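Local atomic coordinates of putative transcriptional regulator, IclR family (Arthrobacter aurescens, PDB entry 3OBF), a protein that probably regulates transcription as a DNA-binding factor of the IclR family, the chain here being its C-terminal GAF-like domain, probably effector-binding, without the DNA-binding part. Residues Met27-Asn32 / Ser62-Phe67; His44-Leu49 / Pro142-Arg147; Arg75-Leu80 / Ala97-Leu102; Trp110-Gly115 / Val122-Pro127. All coordinates share one frame; numbering follows the deposited sequence.

Contact 1 of 4, residues Met27-Asn32 / Ser62-Phe67; sequences MVWNGN and SSVQVF
Trp29 and Phe67 pass antiparallel, each setting its CB over a face of the other's ring. Trp29 CB sits 3.5 Å from the centroid of the Phe67 ring, almost straight above its face, and Phe67 CB returns the CH-pi contact over the six-membered ring of the indole. The planes are near parallel, 20° between the Phe67 ring and the five-membered ring of Trp29, but displaced so far that little of one ring covers the other. Trp29 holds its CG anti to the backbone N (chi1 -174°), which lays the indole along the helix flank; its other face looks onto the backbone N of Gly31, and NE1 is hydrogen-bonded to Glu71. This is how helix 62-69 packs on strand 24-29 in the GAF-like fold of the IclR C-terminal domain, the short segments crossing at -46°. Two residues earlier on the strand, Met27 O lies at the edge of the Phe67 ring, in its plane, 3.4 Å from Phe67 CZ. Selenomethionine Met27, bent at chi2 and chi3, touches the same ring with its CB, 3.9 Å from Phe67 CE2. In the conformer described, Ser63 OG meets Met27 CG and is hydrogen-bonded to Ser34 on the next strand. Beyond the indole's far rim, Trp29 CH2 comes within 4.5 Å of Val64 CG1.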
loop_
_atom_site.group_PDB
_atom_site.type_symbol
_atom_site.label_atom_id
_atom_site.label_comp_id
_atom_site.label_asym_id
_atom_site.label_seq_id
_atom_site.Cartn_x
_atom_site.Cartn_y
_atom_site.Cartn_z
HETATM N N MSE A 27 -1.900 -0.298 6.726
HETATM C CA MSE A 27 -0.530 -0.755 6.860
HETATM C C MSE A 27 0.323 0.299 7.588
HETATM O O MSE A 27 0.100 1.519 7.446
HETATM C CB MSE A 27 0.080 -1.036 5.486
HETATM C CG MSE A 27 -0.838 -1.722 4.523
HETATM SE SE MSE A 27 -1.421 -3.496 5.176
HETATM C CE MSE A 27 0.232 -4.465 4.927
ATOM N N VAL A 28 1.291 -0.189 8.364
ATOM C CA VAL A 28 2.351 0.657 8.913
ATOM C C VAL A 28 3.739 0.145 8.502
ATOM O O VAL A 28 3.910 -1.025 8.158
ATOM C CB VAL A 28 2.272 0.838 10.444
ATOM C CG1 VAL A 28 0.938 1.509 10.844
ATOM C CG2 VAL A 28 2.509 -0.518 11.162
ATOM N N TRP A 29 4.713 1.053 8.553
ATOM C CA TRP A 29 6.066 0.805 8.089
ATOM C C TRP A 29 6.958 0.729 9.300
ATOM O O TRP A 29 6.901 1.624 10.155
ATOM C CB TRP A 29 6.486 2.001 7.240
ATOM C CG TRP A 29 7.816 1.883 6.538
ATOM C CD1 TRP A 29 8.880 2.747 6.644
ATOM C CD2 TRP A 29 8.207 0.876 5.599
ATOM N NE1 TRP A 29 9.914 2.325 5.838
ATOM C CE2 TRP A 29 9.529 1.176 5.191
ATOM C CE3 TRP A 29 7.578 -0.255 5.071
ATOM C CZ2 TRP A 29 10.218 0.398 4.270
ATOM C CZ3 TRP A 29 8.269 -1.028 4.146
ATOM C CH2 TRP A 29 9.569 -0.695 3.751
ATOM N N ASN A 30 7.754 -0.318 9.407
ATOM C CA ASN A 30 8.812 -0.354 10.437
ATOM C C ASN A 30 10.231 -0.107 9.912
ATOM O O ASN A 30 11.220 -0.288 10.641
ATOM C CB ASN A 30 8.771 -1.656 11.256
ATOM C CG ASN A 30 9.027 -2.876 10.424
ATOM O OD1 ASN A 30 9.537 -2.787 9.319
ATOM N ND2 ASN A 30 8.695 -4.041 10.963
ATOM N N GLY A 31 10.346 0.270 8.646
ATOM C CA GLY A 31 11.651 0.592 8.051
ATOM C C GLY A 31 12.186 -0.456 7.105
ATOM O O GLY A 31 12.975 -0.157 6.226
ATOM N N ASN A 32 11.776 -1.703 7.277
ATOM C CA ASN A 32 12.126 -2.695 6.272
ATOM C C ASN A 32 10.959 -3.633 5.907
ATOM O O ASN A 32 11.153 -4.628 5.179
ATOM C CB ASN A 32 13.440 -3.427 6.653
ATOM C CG ASN A 32 13.354 -4.127 7.994
ATOM O OD1 ASN A 32 12.268 -4.260 8.565
ATOM N ND2 ASN A 32 14.482 -4.563 8.509
ATOM N N SER A 62 2.396 -3.339 -3.222
ATOM C CA SER A 62 1.858 -1.979 -3.303
ATOM C C SER A 62 2.169 -1.160 -2.068
ATOM O O SER A 62 2.640 -0.025 -2.148
ATOM C CB SER A 62 0.344 -2.029 -3.486
ATOM O OG SER A 62 0.041 -2.393 -4.810
ATOM N N SER A 63 1.855 -1.762 -0.931
ATOM C CA SER A 63 2.093 -1.212 0.385
ATOM C C SER A 63 3.559 -0.789 0.578
ATOM O O SER A 63 3.867 0.272 1.150
ATOM C CB SER A 63 1.733 -2.318 1.375
ATOM O OG SER A 63 1.786 -1.883 2.695
ATOM N N VAL A 64 4.455 -1.637 0.094
ATOM C CA VAL A 64 5.885 -1.455 0.253
ATOM C C VAL A 64 6.322 -0.289 -0.652
ATOM O O VAL A 64 7.106 0.566 -0.215
ATOM C CB VAL A 64 6.651 -2.758 -0.054
ATOM C CG1 VAL A 64 8.180 -2.510 -0.120
ATOM C CG2 VAL A 64 6.338 -3.791 1.028
ATOM N N GLN A 65 5.770 -0.229 -1.875
ATOM C CA GLN A 65 6.076 0.870 -2.808
ATOM C C GLN A 65 5.741 2.217 -2.180
ATOM O O GLN A 65 6.562 3.159 -2.228
ATOM C CB GLN A 65 5.299 0.736 -4.117
ATOM C CG GLN A 65 5.789 -0.386 -5.061
ATOM C CD GLN A 65 4.903 -0.523 -6.304
ATOM O OE1 GLN A 65 4.803 0.411 -7.125
ATOM N NE2 GLN A 65 4.248 -1.678 -6.447
ATOM N N VAL A 66 4.539 2.306 -1.600
ATOM C CA VAL A 66 4.054 3.552 -0.970
ATOM C C VAL A 66 5.037 4.031 0.116
ATOM O O VAL A 66 5.468 5.196 0.113
ATOM C CB VAL A 66 2.659 3.316 -0.385
ATOM C CG1 VAL A 66 2.237 4.432 0.536
ATOM C CG2 VAL A 66 1.683 3.149 -1.498
ATOM N N PHE A 67 5.405 3.136 1.031
ATOM C CA PHE A 67 6.352 3.524 2.060
ATOM C C PHE A 67 7.752 3.872 1.539
ATOM O O PHE A 67 8.385 4.801 2.024
ATOM C CB PHE A 67 6.443 2.462 3.165
ATOM C CG PHE A 67 5.200 2.342 3.963
ATOM C CD1 PHE A 67 4.690 3.447 4.653
ATOM C CD2 PHE A 67 4.519 1.134 4.025
ATOM C CE1 PHE A 67 3.513 3.355 5.400
ATOM C CE2 PHE A 67 3.330 1.031 4.789
ATOM C CZ PHE A 67 2.840 2.145 5.486
#

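Contact 2 of 4, residues His44-Leu49 / Pro142-Arg147; sequences HQVKHL and PAPKFR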
loop_
_atom_site.group_PDB
_atom_site.type_symbol
_atom_site.label_atom_id
_atom_site.label_comp_id
_atom_site.label_asym_id
_atom_site.label_seq_id
_atom_site.Cartn_x
_atom_site.Cartn_y
_atom_site.Cartn_z
ATOM N N HIS A 44 -16.366 -11.909 0.084
ATOM C CA HIS A 44 -16.180 -13.187 -0.572
ATOM C C HIS A 44 -14.718 -13.501 -0.788
ATOM O O HIS A 44 -14.290 -13.710 -1.928
ATOM C CB HIS A 44 -17.018 -13.324 -1.868
ATOM C CG HIS A 44 -16.801 -12.249 -2.901
ATOM N ND1 HIS A 44 -16.185 -11.046 -2.639
ATOM C CD2 HIS A 44 -17.192 -12.188 -4.195
ATOM C CE1 HIS A 44 -16.176 -10.302 -3.730
ATOM N NE2 HIS A 44 -16.780 -10.975 -4.689
ATOM N N GLN A 45 -13.943 -13.533 0.298
ATOM C CA GLN A 45 -12.530 -13.905 0.168
ATOM C C GLN A 45 -12.381 -15.399 -0.076
ATOM O O GLN A 45 -13.188 -16.213 0.391
ATOM C CB GLN A 45 -11.663 -13.455 1.344
ATOM C CG GLN A 45 -12.319 -13.415 2.691
ATOM C CD GLN A 45 -11.300 -13.390 3.815
ATOM O OE1 GLN A 45 -10.322 -12.641 3.781
ATOM N NE2 GLN A 45 -11.521 -14.224 4.818
ATOM N N VAL A 46 -11.378 -15.752 -0.864
ATOM C CA VAL A 46 -11.031 -17.147 -0.999
ATOM C C VAL A 46 -9.815 -17.337 -0.103
ATOM O O VAL A 46 -9.955 -17.764 1.043
ATOM C CB VAL A 46 -10.868 -17.589 -2.479
ATOM C CG1 VAL A 46 -12.223 -17.603 -3.134
ATOM C CG2 VAL A 46 -9.919 -16.666 -3.249
ATOM N N LYS A 47 -8.640 -16.959 -0.583
ATOM C CA LYS A 47 -7.495 -16.867 0.306
ATOM C C LYS A 47 -7.594 -15.570 1.125
ATOM O O LYS A 47 -8.032 -14.534 0.614
ATOM C CB LYS A 47 -6.178 -17.014 -0.476
ATOM C CG LYS A 47 -5.926 -18.473 -0.972
ATOM C CD LYS A 47 -5.509 -19.399 0.194
ATOM C CE LYS A 47 -5.232 -20.840 -0.247
ATOM N NZ LYS A 47 -6.445 -21.708 -0.245
ATOM N N HIS A 48 -7.243 -15.669 2.406
ATOM C CA HIS A 48 -7.345 -14.574 3.346
ATOM C C HIS A 48 -6.159 -13.638 3.088
ATOM O O HIS A 48 -5.017 -13.953 3.418
ATOM C CB HIS A 48 -7.297 -15.096 4.785
ATOM C CG HIS A 48 -8.500 -15.898 5.199
ATOM N ND1 HIS A 48 -9.039 -16.909 4.426
ATOM C CD2 HIS A 48 -9.246 -15.855 6.330
ATOM C CE1 HIS A 48 -10.077 -17.438 5.052
ATOM N NE2 HIS A 48 -10.225 -16.816 6.210
ATOM N N LEU A 49 -6.427 -12.509 2.453
ATOM C CA LEU A 49 -5.348 -11.586 2.086
ATOM C C LEU A 49 -5.185 -10.530 3.159
ATOM O O LEU A 49 -6.156 -10.194 3.868
ATOM C CB LEU A 49 -5.590 -10.959 0.708
ATOM C CG LEU A 49 -5.780 -11.918 -0.492
ATOM C CD1 LEU A 49 -6.271 -11.169 -1.723
ATOM C CD2 LEU A 49 -4.498 -12.715 -0.807
ATOM N N PRO A 142 -5.973 -5.383 -1.144
ATOM C CA PRO A 142 -5.530 -6.588 -1.863
ATOM C C PRO A 142 -6.725 -7.343 -2.454
ATOM O O PRO A 142 -7.804 -7.286 -1.893
ATOM C CB PRO A 142 -4.878 -7.405 -0.765
ATOM C CG PRO A 142 -5.745 -7.016 0.557
ATOM C CD PRO A 142 -6.338 -5.656 0.264
ATOM N N ALA A 143 -6.550 -8.036 -3.572
ATOM C CA ALA A 143 -7.648 -8.790 -4.202
ATOM C C ALA A 143 -7.098 -9.984 -5.030
ATOM O O ALA A 143 -5.926 -9.967 -5.438
ATOM C CB ALA A 143 -8.491 -7.863 -5.079
ATOM N N PRO A 144 -7.921 -11.030 -5.252
ATOM C CA PRO A 144 -7.386 -12.111 -6.123
ATOM C C PRO A 144 -7.351 -11.688 -7.595
ATOM O O PRO A 144 -8.318 -11.068 -8.084
ATOM C CB PRO A 144 -8.349 -13.282 -5.906
ATOM C CG PRO A 144 -9.527 -12.728 -5.113
ATOM C CD PRO A 144 -9.121 -11.434 -4.491
ATOM N N LYS A 145 -6.233 -11.989 -8.272
ATOM C CA LYS A 145 -6.053 -11.587 -9.666
ATOM C C LYS A 145 -7.172 -12.061 -10.589
ATOM O O LYS A 145 -7.602 -11.301 -11.446
ATOM C CB LYS A 145 -4.688 -11.993 -10.236
ATOM C CG LYS A 145 -4.352 -11.269 -11.561
ATOM C CD LYS A 145 -2.837 -11.103 -11.772
ATOM C CE LYS A 145 -2.498 -10.723 -13.206
ATOM N NZ LYS A 145 -1.230 -11.390 -13.696
ATOM N N PHE A 146 -7.665 -13.287 -10.392
ATOM C CA PHE A 146 -8.675 -13.827 -11.305
ATOM C C PHE A 146 -9.884 -12.892 -11.536
ATOM O O PHE A 146 -10.426 -12.848 -12.638
ATOM C CB PHE A 146 -9.122 -15.255 -10.920
ATOM C CG PHE A 146 -9.953 -15.326 -9.666
ATOM C CD1 PHE A 146 -11.326 -15.044 -9.699
ATOM C CD2 PHE A 146 -9.374 -15.690 -8.449
ATOM C CE1 PHE A 146 -12.104 -15.099 -8.538
ATOM C CE2 PHE A 146 -10.149 -15.757 -7.291
ATOM C CZ PHE A 146 -11.514 -15.458 -7.335
ATOM N N ARG A 147 -10.286 -12.124 -10.521
ATOM C CA ARG A 147 -11.511 -11.340 -10.664
ATOM C C ARG A 147 -11.259 -9.871 -10.912
ATOM O O ARG A 147 -12.194 -9.084 -11.019
ATOM C CB ARG A 147 -12.492 -11.572 -9.495
ATOM C CG ARG A 147 -11.942 -11.389 -8.081
ATOM C CD ARG A 147 -13.105 -11.376 -7.073
ATOM N NE ARG A 147 -12.702 -10.926 -5.733
ATOM C CZ ARG A 147 -12.840 -11.652 -4.624
ATOM N NH1 ARG A 147 -13.383 -12.872 -4.691
ATOM N NH2 ARG A 147 -12.438 -11.161 -3.446
#
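The loop between strands 34-40 and 55-56 folds over the end of strand 135-144 and the 3-10 turn that follows it, at the periphery of the GAF-like domain, and here a stacked arginine meets a histidine. The guanidinium of Arg147 lies flat on the His44 ring, centres 3.9 Å apart and planes 8° apart, with His44 CE1 over the middle of the flat group. Its opposite face rests on Pro144 CG, so the guanidinium is sandwiched between imidazole and proline. The same arginine grips the histidine's backbone: Arg147 NH1 donates to His44 O at 3.0 Å, the N-H...O angle 151° and the donor tilted from the carbonyl plane. Arg147 reaches there on a chain extended from CG to NE, and its NH2 forms a salt bridge with Glu22, which helps fix how the group is turned. A leucine in its place would probably leave His44 O without this donor, the imidazole without its flat partner and Glu22 without this counter-charge. Farther along the loop the contact is apolar. Val46 CG2 approaches the edge of the Phe146 ring, 4.1 Å from Phe146 CE2. Leu49 points at the strand, its CB 3.9 Å from Pro142 CB. Leu49 CD1 lies over the backbone, 3.6 Å from Ala143 C, and 4.0 Å from Pro144 CD.

Contact 3 of 4, residues Arg75-Leu80 / Ala97-Leu102; sequences RVRQLL and AYLLRL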
loop_
_atom_site.group_PDB
_atom_site.type_symbol
_atom_site.label_atom_id
_atom_site.label_comp_id
_atom_site.label_asym_id
_atom_site.label_seq_id
_atom_site.Cartn_x
_atom_site.Cartn_y
_atom_site.Cartn_z
ATOM N N ARG A 75 18.522 5.374 0.706
ATOM C CA ARG A 75 17.966 4.387 1.611
ATOM C C ARG A 75 17.220 3.288 0.825
ATOM O O ARG A 75 17.297 2.099 1.157
ATOM C CB ARG A 75 17.042 5.066 2.640
ATOM C CG ARG A 75 16.299 4.102 3.641
ATOM C CD ARG A 75 17.240 3.190 4.471
ATOM N NE ARG A 75 16.466 2.490 5.505
ATOM C CZ ARG A 75 16.863 1.394 6.157
ATOM N NH1 ARG A 75 18.037 0.855 5.879
ATOM N NH2 ARG A 75 16.066 0.817 7.076
ATOM N N VAL A 76 16.489 3.683 -0.206
ATOM C CA VAL A 76 15.822 2.694 -1.041
ATOM C C VAL A 76 16.888 1.800 -1.700
ATOM O O VAL A 76 16.788 0.555 -1.648
ATOM C CB VAL A 76 14.838 3.350 -2.035
ATOM C CG1 VAL A 76 14.261 2.327 -3.003
ATOM C CG2 VAL A 76 13.699 4.080 -1.288
ATOM N N ARG A 77 17.938 2.418 -2.230
ATOM C CA ARG A 77 19.051 1.666 -2.831
ATOM C C ARG A 77 19.676 0.657 -1.856
ATOM O O ARG A 77 19.900 -0.513 -2.191
ATOM C CB ARG A 77 20.149 2.611 -3.348
ATOM C CG ARG A 77 19.765 3.382 -4.602
ATOM C CD ARG A 77 20.936 4.292 -5.169
ATOM N NE ARG A 77 20.361 5.240 -6.134
ATOM C CZ ARG A 77 20.286 6.570 -5.964
ATOM N NH1 ARG A 77 20.806 7.161 -4.878
ATOM N NH2 ARG A 77 19.708 7.331 -6.900
ATOM N N GLN A 78 19.949 1.118 -0.649
ATOM C CA GLN A 78 20.530 0.275 0.366
ATOM C C GLN A 78 19.636 -0.904 0.742
ATOM O O GLN A 78 20.119 -2.023 0.860
ATOM C CB GLN A 78 20.888 1.124 1.579
ATOM C CG GLN A 78 21.960 2.164 1.222
ATOM C CD GLN A 78 22.073 3.306 2.216
ATOM O OE1 GLN A 78 21.195 3.512 3.067
ATOM N NE2 GLN A 78 23.166 4.076 2.103
ATOM N N LEU A 79 18.343 -0.655 0.927
ATOM C CA LEU A 79 17.368 -1.709 1.204
ATOM C C LEU A 79 17.273 -2.740 0.075
ATOM O O LEU A 79 17.130 -3.938 0.319
ATOM C CB LEU A 79 15.976 -1.101 1.479
ATOM C CG LEU A 79 15.799 -0.466 2.862
ATOM C CD1 LEU A 79 14.530 0.363 2.902
ATOM C CD2 LEU A 79 15.764 -1.552 3.958
ATOM N N LEU A 80 17.360 -2.307 -1.167
ATOM C CA LEU A 80 17.297 -3.297 -2.247
ATOM C C LEU A 80 18.592 -4.119 -2.358
ATOM O O LEU A 80 18.534 -5.342 -2.406
ATOM C CB LEU A 80 16.924 -2.640 -3.572
ATOM C CG LEU A 80 15.523 -2.006 -3.634
ATOM C CD1 LEU A 80 15.397 -1.073 -4.828
ATOM C CD2 LEU A 80 14.460 -3.086 -3.701
ATOM N N ALA A 97 14.497 2.222 -12.550
ATOM C CA ALA A 97 13.104 2.041 -12.970
ATOM C C ALA A 97 12.192 1.980 -11.742
ATOM O O ALA A 97 11.096 2.572 -11.736
ATOM C CB ALA A 97 12.945 0.787 -13.805
ATOM N N TYR A 98 12.647 1.270 -10.700
ATOM C CA TYR A 98 11.842 1.093 -9.492
ATOM C C TYR A 98 11.623 2.427 -8.793
ATOM O O TYR A 98 10.532 2.715 -8.333
ATOM C CB TYR A 98 12.467 0.074 -8.535
ATOM C CG TYR A 98 11.623 -0.135 -7.296
ATOM C CD1 TYR A 98 10.505 -0.983 -7.313
ATOM C CD2 TYR A 98 11.925 0.526 -6.112
ATOM C CE1 TYR A 98 9.729 -1.166 -6.176
ATOM C CE2 TYR A 98 11.149 0.350 -4.971
ATOM C CZ TYR A 98 10.058 -0.488 -5.014
ATOM O OH TYR A 98 9.323 -0.660 -3.881
ATOM N N LEU A 99 12.675 3.240 -8.752
ATOM C CA LEU A 99 12.612 4.584 -8.178
ATOM C C LEU A 99 11.635 5.489 -8.930
ATOM O O LEU A 99 10.934 6.281 -8.296
ATOM C CB LEU A 99 14.009 5.239 -8.135
ATOM C CG LEU A 99 14.943 4.730 -7.022
ATOM C CD1 LEU A 99 16.421 5.231 -7.152
ATOM C CD2 LEU A 99 14.412 5.061 -5.647
ATOM N N LEU A 100 11.610 5.379 -10.262
ATOM C CA LEU A 100 10.661 6.131 -11.092
ATOM C C LEU A 100 9.257 5.628 -10.831
ATOM O O LEU A 100 8.318 6.420 -10.720
ATOM C CB LEU A 100 11.001 6.004 -12.584
ATOM C CG LEU A 100 10.072 6.587 -13.670
ATOM C CD1 LEU A 100 9.627 8.042 -13.395
ATOM C CD2 LEU A 100 10.715 6.519 -15.050
ATOM N N ARG A 101 9.126 4.311 -10.692
ATOM C CA ARG A 101 7.842 3.694 -10.382
ATOM C C ARG A 101 7.275 4.239 -9.051
ATOM O O ARG A 101 6.071 4.426 -8.901
ATOM C CB ARG A 101 7.998 2.179 -10.372
ATOM C CG ARG A 101 6.727 1.415 -10.538
ATOM C CD ARG A 101 6.889 0.007 -9.958
ATOM N NE ARG A 101 5.590 -0.661 -9.836
ATOM C CZ ARG A 101 5.165 -1.666 -10.600
ATOM N NH1 ARG A 101 5.936 -2.157 -11.563
ATOM N NH2 ARG A 101 3.966 -2.184 -10.383
ATOM N N LEU A 102 8.163 4.524 -8.107
ATOM C CA LEU A 102 7.796 5.152 -6.848
ATOM C C LEU A 102 7.234 6.566 -7.070
ATOM O O LEU A 102 6.119 6.878 -6.629
ATOM C CB LEU A 102 8.987 5.157 -5.864
ATOM C CG LEU A 102 9.542 3.796 -5.417
ATOM C CD1 LEU A 102 10.495 3.995 -4.279
ATOM C CD2 LEU A 102 8.414 2.783 -5.034
#
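Val76 and Leu99 mesh where helices 73-82 and 92-108, two helices at one side of the sheet of the GAF-like domain, pack at 128° with the axes of their short segments 11.4 Å apart. Followed outward, Val76 begins with CB, which lies 4.0 Å from Leu99 CD2. Its CG1, set opposite the backbone N by a chi1 of 174°, goes deeper: it meets the same Leu99 CD2 at 3.8 Å, comes to the edge of the Tyr98 ring 4.2 Å from Tyr98 CE2, and reaches Leu102 CD1. One methyl thus touches three residues of the other helix. Leu99 divides its two branches, CD2 going to the valine and CD1 to the guanidinium of Arg77, 3.9 Å from Arg77 NH2. Replacing Leu99 by an alanine would probably open a gap beside Val76 CG1 and take away the apolar surface against which the Arg77 guanidinium rests. That guanidinium forms salt bridges with Glu73 and Asp74 of its own helix, and a long, weak ion pair with Glu96 of the other. Tyr98, whose OH is hydrogen-bonded to Ala59 O, closes the other flank: Leu80 comes in at a slant, its CD1 4.0 Å from Tyr98 CD2.

Contact 4 of 4, residues Trp110-Gly115 / Val122-Pro127; sequences WAVNFG and VGVASP
Ala111 and Asn113 pair with Ala125 and Gly123 through four backbone hydrogen bonds, joining strands 111-114 and 121-129 as an antiparallel hairpin whose short segments run at 173°. The bonds come in two reciprocal pairs: Ala111 N to Ala125 O (2.9 Å) with Ala125 N to Ala111 O, and Asn113 N to Gly123 O (2.8 Å) with Gly123 N to Asn113 O. Between and beyond them lie the non-hydrogen-bonded pairs Val112-Val124 and Phe114-Val122, whose side chains share one face of the sheet. There Phe114 and Val122 run alongside each other in the same sense, with Phe114 CD1 3.7 Å from Val122 CG2. Val112 CG2 meets Val124 CG1 at 4.1 Å. Val124 CG1 also meets the indole, 3.9 Å from Trp110 CD1; a chi1 of 67° tucks CG of Trp110 between the backbone N and carbonyl carbon and brings the indole alongside Val124. Trp110 CB packs against Ser126 OG at 3.3 Å, an oxygen hydrogen-bonded to Gly109 O. Asn113, on the face shared with Ala111 and Ala125, directs its amide to the following turn, where OD1 accepts from Glu116 N and ND2 donates to Thr117 OG1. Strand 111-114 is outermost in the sheet within this chain; strand 135-144 flanks 121-129 on its other side, helix 150-170 touches Phe114 and Val122, and helix 62-69 lies over Ala111 and Ala125.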
loop_
_atom_site.group_PDB
_atom_site.type_symbol
_atom_site.label_atom_id
_atom_site.label_comp_id
_atom_site.label_asym_id
_atom_site.label_seq_id
_atom_site.Cartn_x
_atom_site.Cartn_y
_atom_site.Cartn_z
ATOM N N TRP A 110 -1.798 6.352 -6.056
ATOM C CA TRP A 110 -1.754 4.977 -5.569
ATOM C C TRP A 110 -0.677 4.153 -6.291
ATOM O O TRP A 110 -0.372 4.415 -7.433
ATOM C CB TRP A 110 -3.117 4.285 -5.684
ATOM C CG TRP A 110 -3.597 4.046 -7.121
ATOM C CD1 TRP A 110 -3.371 2.931 -7.905
ATOM C CD2 TRP A 110 -4.414 4.931 -7.911
ATOM N NE1 TRP A 110 -4.001 3.076 -9.132
ATOM C CE2 TRP A 110 -4.638 4.292 -9.163
ATOM C CE3 TRP A 110 -4.970 6.196 -7.683
ATOM C CZ2 TRP A 110 -5.384 4.884 -10.183
ATOM C CZ3 TRP A 110 -5.721 6.791 -8.699
ATOM C CH2 TRP A 110 -5.915 6.133 -9.940
ATOM N N ALA A 111 -0.081 3.191 -5.592
ATOM C CA ALA A 111 0.816 2.221 -6.201
ATOM C C ALA A 111 0.025 0.991 -6.575
ATOM O O ALA A 111 -1.069 0.723 -6.024
ATOM C CB ALA A 111 1.959 1.864 -5.253
ATOM N N VAL A 112 0.585 0.254 -7.521
ATOM C CA VAL A 112 -0.048 -0.871 -8.143
ATOM C C VAL A 112 0.863 -2.111 -8.091
ATOM O O VAL A 112 2.056 -2.028 -8.357
ATOM C CB VAL A 112 -0.346 -0.533 -9.617
ATOM C CG1 VAL A 112 -0.537 -1.784 -10.411
ATOM C CG2 VAL A 112 -1.593 0.358 -9.729
ATOM N N ASN A 113 0.289 -3.240 -7.703
ATOM C CA ASN A 113 0.933 -4.539 -7.838
ATOM C C ASN A 113 -0.021 -5.421 -8.629
ATOM O O ASN A 113 -1.048 -5.838 -8.129
ATOM C CB ASN A 113 1.221 -5.124 -6.446
ATOM C CG ASN A 113 1.686 -6.580 -6.487
ATOM O OD1 ASN A 113 2.166 -7.102 -7.511
ATOM N ND2 ASN A 113 1.555 -7.243 -5.359
ATOM N N PHE A 114 0.286 -5.671 -9.886
ATOM C CA PHE A 114 -0.664 -6.371 -10.748
ATOM C C PHE A 114 -0.171 -7.800 -10.976
ATOM O O PHE A 114 0.387 -8.059 -11.999
ATOM C CB PHE A 114 -0.814 -5.626 -12.094
ATOM C CG PHE A 114 -1.976 -6.116 -12.961
ATOM C CD1 PHE A 114 -3.291 -6.067 -12.490
ATOM C CD2 PHE A 114 -1.749 -6.601 -14.238
ATOM C CE1 PHE A 114 -4.363 -6.505 -13.273
ATOM C CE2 PHE A 114 -2.806 -7.044 -15.037
ATOM C CZ PHE A 114 -4.123 -7.001 -14.559
ATOM N N GLY A 115 -0.338 -8.695 -10.006
ATOM C CA GLY A 115 0.212 -10.065 -10.084
ATOM C C GLY A 115 1.730 -10.129 -10.136
ATOM O O GLY A 115 2.312 -11.092 -10.673
ATOM N N VAL A 122 -3.408 -9.278 -6.588
ATOM C CA VAL A 122 -3.292 -7.921 -7.078
ATOM C C VAL A 122 -3.324 -6.999 -5.844
ATOM O O VAL A 122 -3.764 -7.425 -4.781
ATOM C CB VAL A 122 -4.467 -7.686 -8.017
ATOM C CG1 VAL A 122 -5.080 -6.322 -7.881
ATOM C CG2 VAL A 122 -4.094 -8.029 -9.437
ATOM N N GLY A 123 -2.857 -5.756 -5.976
ATOM C CA GLY A 123 -2.959 -4.784 -4.905
ATOM C C GLY A 123 -2.812 -3.344 -5.341
ATOM O O GLY A 123 -2.059 -3.026 -6.277
ATOM N N VAL A 124 -3.542 -2.464 -4.675
ATOM C CA VAL A 124 -3.266 -1.049 -4.767
ATOM C C VAL A 124 -3.130 -0.495 -3.352
ATOM O O VAL A 124 -3.787 -0.969 -2.451
ATOM C CB VAL A 124 -4.390 -0.267 -5.515
ATOM C CG1 VAL A 124 -4.457 -0.660 -7.025
ATOM C CG2 VAL A 124 -5.753 -0.456 -4.809
ATOM N N ALA A 125 -2.296 0.518 -3.168
ATOM C CA ALA A 125 -2.107 1.135 -1.859
ATOM C C ALA A 125 -1.867 2.650 -2.005
ATOM O O ALA A 125 -1.275 3.093 -3.002
ATOM C CB ALA A 125 -0.948 0.473 -1.133
ATOM N N SER A 126 -2.252 3.394 -0.987
ATOM C CA SER A 126 -2.145 4.862 -0.968
ATOM C C SER A 126 -1.633 5.372 0.385
ATOM O O SER A 126 -1.891 4.745 1.400
ATOM C CB SER A 126 -3.509 5.501 -1.248
ATOM O OG SER A 126 -3.949 5.120 -2.549
ATOM N N PRO A 127 -0.906 6.511 0.398
ATOM C CA PRO A 127 -0.283 6.974 1.644
ATOM C C PRO A 127 -1.256 7.787 2.508
ATOM O O PRO A 127 -2.178 8.393 1.987
ATOM C CB PRO A 127 0.904 7.830 1.158
ATOM C CG PRO A 127 0.427 8.348 -0.240
ATOM C CD PRO A 127 -0.445 7.261 -0.796
#

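How the contacts relate
Contacts 1, 2 and 4 all draw on the one antiparallel sheet, whereas contact 3 lies in the helices beside it. Helix 62-69 links contacts 1, 3 and 4: Gln65 of contact 1 offers NE2 to Val112 O of contact 4 (2.9 Å) and receives Arg101 NE of contact 3 on OE1 (3.0 Å). Arg101 NH2 also reaches Val112 O, 2.8 Å away, so one carbonyl draws three contacts together. Contact 4 meets contact 2 through adjacent strands, with Val122 N 2.9 Å from Ala143 O. Contacts 2 and 3 are the most widely separated, their centres about 28 Å apart, and contact 3 is nested in the chain loop that contact 2 closes.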